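Local coordinates for hypothetical protein TM1010 (PDB 2F4P) that is of unknown function but carries a cupin domain, a beta-barrel fold whose two antiparallel sheets enclose a central pocket, at residues A[59-71]-A[121-135]. Sequence-based numbering, arbitrary orientation.
Sequences ARTHWHSHPGGQI and STQVHLGPAEWLGSV
The ring of H64 lies on the six-membered ring of W131 in an offset stack, centroids 4.1 Å apart and planes 12° from parallel. H64 and W131 form an antiparallel non-hydrogen-bonded pair, and their side chains lie side by side on one face of the sheet. The H64 ring reaches this place because CG sits between the backbone N and the carbonyl carbon (chi1 65°); its CB makes a separate CH-pi contact over the same six-membered ring. The imidazole is further held by ND1, which donates to H62 O at 2.9 Å, while T61 OG1 reaches the same oxygen from the opposite face of the carbonyl. On both sides of this pair the backbones are laced together: S65 and E130 exchange two bonds, and L132 N donates to W63 O. Beyond S65, A129 CB rests over one face of the H66 ring, 3.5 Å from CE1; in the other direction V135 CG2 lies over the pyrrole part of W63, whose NE1 is taken by E139. R60 NH2 gives V135 O an almost straight bond of 2.7 Å, in the guanidinium plane. At the far end, T122 OG1 and Q123 NE2 grip G68 O from opposite faces, tying the type I turn H66–G69 to segment 121-135. H64, H66 and Q70 all hydrogen-bond an unidentified ligand, Q70 NE2 also bonds Y51 OH, and H105 lies beside H64, so the contact joins the last strand, 130-131, to the histidine-lined pocket characteristic of the cupin barrel.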
# COMPACT_ATOMS: atom_id res chain seq x y z
N ALA A 59 -9.60 -0.21 19.88
CA ALA A 59 -10.50 0.07 18.77
C ALA A 59 -10.32 -0.98 17.68
O ALA A 59 -9.22 -1.54 17.50
CB ALA A 59 -10.28 1.46 18.22
N ARG A 60 -11.41 -1.24 16.95
CA ARG A 60 -11.41 -2.26 15.92
C ARG A 60 -12.61 -2.16 15.02
O ARG A 60 -13.64 -1.59 15.37
CB ARG A 60 -11.39 -3.65 16.55
CG ARG A 60 -12.69 -4.11 17.22
CD ARG A 60 -12.63 -3.97 18.67
NE ARG A 60 -13.81 -4.48 19.39
CZ ARG A 60 -13.97 -4.36 20.71
NH1 ARG A 60 -13.05 -3.76 21.45
NH2 ARG A 60 -15.05 -4.83 21.30
N THR A 61 -12.50 -2.80 13.87
CA THR A 61 -13.59 -2.86 12.96
C THR A 61 -14.67 -3.76 13.54
O THR A 61 -14.40 -4.63 14.40
CB THR A 61 -13.15 -3.45 11.57
OG1 THR A 61 -12.84 -4.84 11.72
CG2 THR A 61 -11.94 -2.74 11.02
N HIS A 62 -15.88 -3.58 13.05
CA HIS A 62 -16.90 -4.63 13.15
C HIS A 62 -16.45 -5.84 12.32
O HIS A 62 -15.53 -5.75 11.48
CB HIS A 62 -18.23 -4.11 12.63
CG HIS A 62 -18.82 -3.04 13.50
ND1 HIS A 62 -20.06 -2.49 13.25
CD2 HIS A 62 -18.35 -2.44 14.62
CE1 HIS A 62 -20.32 -1.59 14.18
NE2 HIS A 62 -19.30 -1.53 15.02
N TRP A 63 -17.14 -6.97 12.50
CA TRP A 63 -17.01 -8.07 11.54
C TRP A 63 -17.47 -7.61 10.15
O TRP A 63 -18.52 -6.95 10.02
CB TRP A 63 -17.84 -9.27 11.96
CG TRP A 63 -17.42 -9.95 13.23
CD1 TRP A 63 -17.97 -9.77 14.46
CD2 TRP A 63 -16.39 -10.94 13.39
NE1 TRP A 63 -17.36 -10.59 15.37
CE2 TRP A 63 -16.37 -11.30 14.74
CE3 TRP A 63 -15.45 -11.53 12.52
CZ2 TRP A 63 -15.49 -12.26 15.25
CZ3 TRP A 63 -14.57 -12.49 13.03
CH2 TRP A 63 -14.61 -12.85 14.37
N HIS A 64 -16.73 -8.00 9.11
CA HIS A 64 -17.10 -7.67 7.77
C HIS A 64 -16.32 -8.52 6.76
O HIS A 64 -15.38 -9.22 7.12
CB HIS A 64 -16.87 -6.17 7.52
CG HIS A 64 -15.44 -5.74 7.58
ND1 HIS A 64 -14.66 -5.82 8.73
CD2 HIS A 64 -14.66 -5.16 6.64
CE1 HIS A 64 -13.46 -5.34 8.47
NE2 HIS A 64 -13.43 -4.93 7.22
N SER A 65 -16.70 -8.41 5.50
CA SER A 65 -15.98 -9.03 4.40
C SER A 65 -15.99 -8.10 3.18
O SER A 65 -16.87 -7.21 3.04
CB SER A 65 -16.63 -10.40 4.06
OG SER A 65 -17.90 -10.22 3.44
N HIS A 66 -15.03 -8.34 2.30
CA HIS A 66 -14.94 -7.65 1.02
C HIS A 66 -15.06 -8.70 -0.08
O HIS A 66 -14.26 -9.63 -0.12
CB HIS A 66 -13.58 -6.99 0.88
CG HIS A 66 -13.42 -5.75 1.69
ND1 HIS A 66 -13.68 -4.50 1.18
CD2 HIS A 66 -13.06 -5.56 2.98
CE1 HIS A 66 -13.49 -3.59 2.12
NE2 HIS A 66 -13.10 -4.21 3.21
N PRO A 67 -15.98 -8.51 -1.01
CA PRO A 67 -16.10 -9.42 -2.14
C PRO A 67 -14.80 -9.57 -2.95
O PRO A 67 -14.54 -10.63 -3.52
CB PRO A 67 -17.16 -8.76 -3.02
CG PRO A 67 -17.91 -7.91 -2.16
CD PRO A 67 -17.02 -7.47 -1.02
N GLY A 68 -14.00 -8.51 -3.03
CA GLY A 68 -12.78 -8.54 -3.80
C GLY A 68 -11.53 -8.84 -3.01
O GLY A 68 -10.44 -8.96 -3.59
N GLY A 69 -11.65 -8.94 -1.70
CA GLY A 69 -10.47 -9.19 -0.88
C GLY A 69 -9.84 -7.88 -0.37
O GLY A 69 -10.28 -6.74 -0.72
N GLN A 70 -8.84 -8.05 0.47
CA GLN A 70 -8.17 -6.90 1.10
C GLN A 70 -6.76 -7.31 1.49
O GLN A 70 -6.51 -8.48 1.80
CB GLN A 70 -9.03 -6.46 2.32
CG GLN A 70 -8.49 -5.27 3.14
CD GLN A 70 -9.46 -4.83 4.28
OE1 GLN A 70 -10.05 -5.66 5.01
NE2 GLN A 70 -9.64 -3.52 4.40
N ILE A 71 -5.83 -6.34 1.45
CA ILE A 71 -4.46 -6.52 1.87
C ILE A 71 -4.17 -5.47 2.95
O ILE A 71 -4.45 -4.28 2.74
CB ILE A 71 -3.47 -6.35 0.69
CG1 ILE A 71 -3.65 -7.48 -0.33
CG2 ILE A 71 -2.00 -6.31 1.19
CD1 ILE A 71 -3.13 -7.12 -1.71
N SER A 121 -8.09 -2.27 -0.68
CA SER A 121 -9.28 -3.01 -1.12
C SER A 121 -9.08 -3.36 -2.61
O SER A 121 -9.07 -2.48 -3.46
CB SER A 121 -10.54 -2.18 -0.94
OG SER A 121 -10.74 -1.84 0.40
N THR A 122 -8.94 -4.65 -2.89
CA THR A 122 -8.67 -5.15 -4.21
C THR A 122 -9.98 -5.49 -4.91
O THR A 122 -11.00 -5.79 -4.25
CB THR A 122 -7.76 -6.37 -4.13
OG1 THR A 122 -8.32 -7.34 -3.22
CG2 THR A 122 -6.40 -5.95 -3.62
N GLN A 123 -9.95 -5.45 -6.23
CA GLN A 123 -11.08 -5.86 -7.07
C GLN A 123 -12.38 -5.23 -6.60
O GLN A 123 -13.38 -5.91 -6.38
CB GLN A 123 -11.18 -7.38 -7.08
CG GLN A 123 -9.93 -8.04 -7.63
CD GLN A 123 -9.89 -9.54 -7.43
OE1 GLN A 123 -9.79 -10.28 -8.41
NE2 GLN A 123 -9.90 -10.01 -6.14
N VAL A 124 -12.34 -3.91 -6.48
CA VAL A 124 -13.45 -3.13 -5.96
C VAL A 124 -14.73 -3.35 -6.77
O VAL A 124 -15.81 -3.35 -6.21
CB VAL A 124 -13.07 -1.62 -5.85
CG1 VAL A 124 -14.30 -0.73 -5.55
CG2 VAL A 124 -12.02 -1.45 -4.78
N HIS A 125 -14.60 -3.59 -8.06
CA HIS A 125 -15.77 -3.76 -8.92
C HIS A 125 -16.63 -4.96 -8.47
O HIS A 125 -17.81 -5.02 -8.79
CB HIS A 125 -15.30 -3.90 -10.37
CG HIS A 125 -16.41 -4.03 -11.36
ND1 HIS A 125 -17.00 -5.25 -11.67
CD2 HIS A 125 -17.02 -3.12 -12.16
CE1 HIS A 125 -17.94 -5.07 -12.58
NE2 HIS A 125 -17.96 -3.79 -12.90
N LEU A 126 -16.06 -5.89 -7.70
CA LEU A 126 -16.80 -7.05 -7.24
C LEU A 126 -17.81 -6.69 -6.14
O LEU A 126 -18.67 -7.50 -5.82
CB LEU A 126 -15.87 -8.17 -6.76
CG LEU A 126 -15.04 -8.83 -7.85
CD1 LEU A 126 -14.17 -9.96 -7.29
CD2 LEU A 126 -15.89 -9.32 -9.02
N GLY A 127 -17.70 -5.48 -5.59
CA GLY A 127 -18.71 -4.96 -4.67
C GLY A 127 -18.13 -4.31 -3.43
O GLY A 127 -16.94 -4.45 -3.15
N PRO A 128 -18.98 -3.59 -2.69
CA PRO A 128 -18.54 -2.92 -1.49
C PRO A 128 -18.44 -3.89 -0.33
O PRO A 128 -18.99 -5.00 -0.36
CB PRO A 128 -19.65 -1.89 -1.24
CG PRO A 128 -20.87 -2.53 -1.80
CD PRO A 128 -20.41 -3.37 -2.96
N ALA A 129 -17.79 -3.45 0.72
CA ALA A 129 -17.68 -4.25 1.93
C ALA A 129 -19.05 -4.58 2.44
O ALA A 129 -20.01 -3.79 2.31
CB ALA A 129 -16.91 -3.51 2.97
N GLU A 130 -19.18 -5.77 3.00
CA GLU A 130 -20.38 -6.16 3.66
C GLU A 130 -20.11 -6.13 5.16
O GLU A 130 -19.27 -6.89 5.67
CB GLU A 130 -20.76 -7.55 3.23
CG GLU A 130 -21.88 -8.11 3.94
CD GLU A 130 -22.51 -9.22 3.13
OE1 GLU A 130 -21.89 -9.75 2.16
OE2 GLU A 130 -23.65 -9.53 3.47
N TRP A 131 -20.85 -5.27 5.84
CA TRP A 131 -20.65 -5.01 7.26
C TRP A 131 -21.65 -5.81 8.09
O TRP A 131 -22.86 -5.80 7.82
CB TRP A 131 -20.72 -3.50 7.56
CG TRP A 131 -19.57 -2.75 6.98
CD1 TRP A 131 -19.56 -2.05 5.82
CD2 TRP A 131 -18.27 -2.60 7.55
NE1 TRP A 131 -18.32 -1.52 5.60
CE2 TRP A 131 -17.52 -1.82 6.66
CE3 TRP A 131 -17.67 -3.06 8.73
CZ2 TRP A 131 -16.19 -1.50 6.90
CZ3 TRP A 131 -16.36 -2.74 8.96
CH2 TRP A 131 -15.63 -1.97 8.05
N LEU A 132 -21.13 -6.51 9.08
CA LEU A 132 -21.91 -7.39 9.95
C LEU A 132 -21.90 -6.81 11.39
O LEU A 132 -21.85 -5.59 11.57
CB LEU A 132 -21.38 -8.82 9.84
CG LEU A 132 -21.23 -9.28 8.38
CD1 LEU A 132 -20.47 -10.57 8.24
CD2 LEU A 132 -22.59 -9.40 7.69
N GLY A 133 -21.93 -7.67 12.41
CA GLY A 133 -21.99 -7.21 13.79
C GLY A 133 -20.70 -6.70 14.38
O GLY A 133 -19.61 -6.94 13.86
N SER A 134 -20.83 -5.98 15.49
CA SER A 134 -19.68 -5.59 16.30
C SER A 134 -18.94 -6.80 16.81
O SER A 134 -19.52 -7.88 16.98
CB SER A 134 -20.18 -4.80 17.53
OG SER A 134 -20.62 -3.56 17.10
N VAL A 135 -17.65 -6.60 17.09
CA VAL A 135 -16.87 -7.57 17.79
C VAL A 135 -17.15 -7.28 19.26
O VAL A 135 -16.88 -6.18 19.76
CB VAL A 135 -15.38 -7.48 17.45
CG1 VAL A 135 -14.58 -8.53 18.23
CG2 VAL A 135 -15.14 -7.67 15.91
O HOH W 1 -16.13 -4.31 16.65
O HOH W 2 -21.42 -3.22 11.08
O HOH W 3 -14.64 -4.01 -1.42
O HOH W 4 -14.72 -5.86 -3.77
O HOH W 5 -12.42 -5.21 -1.92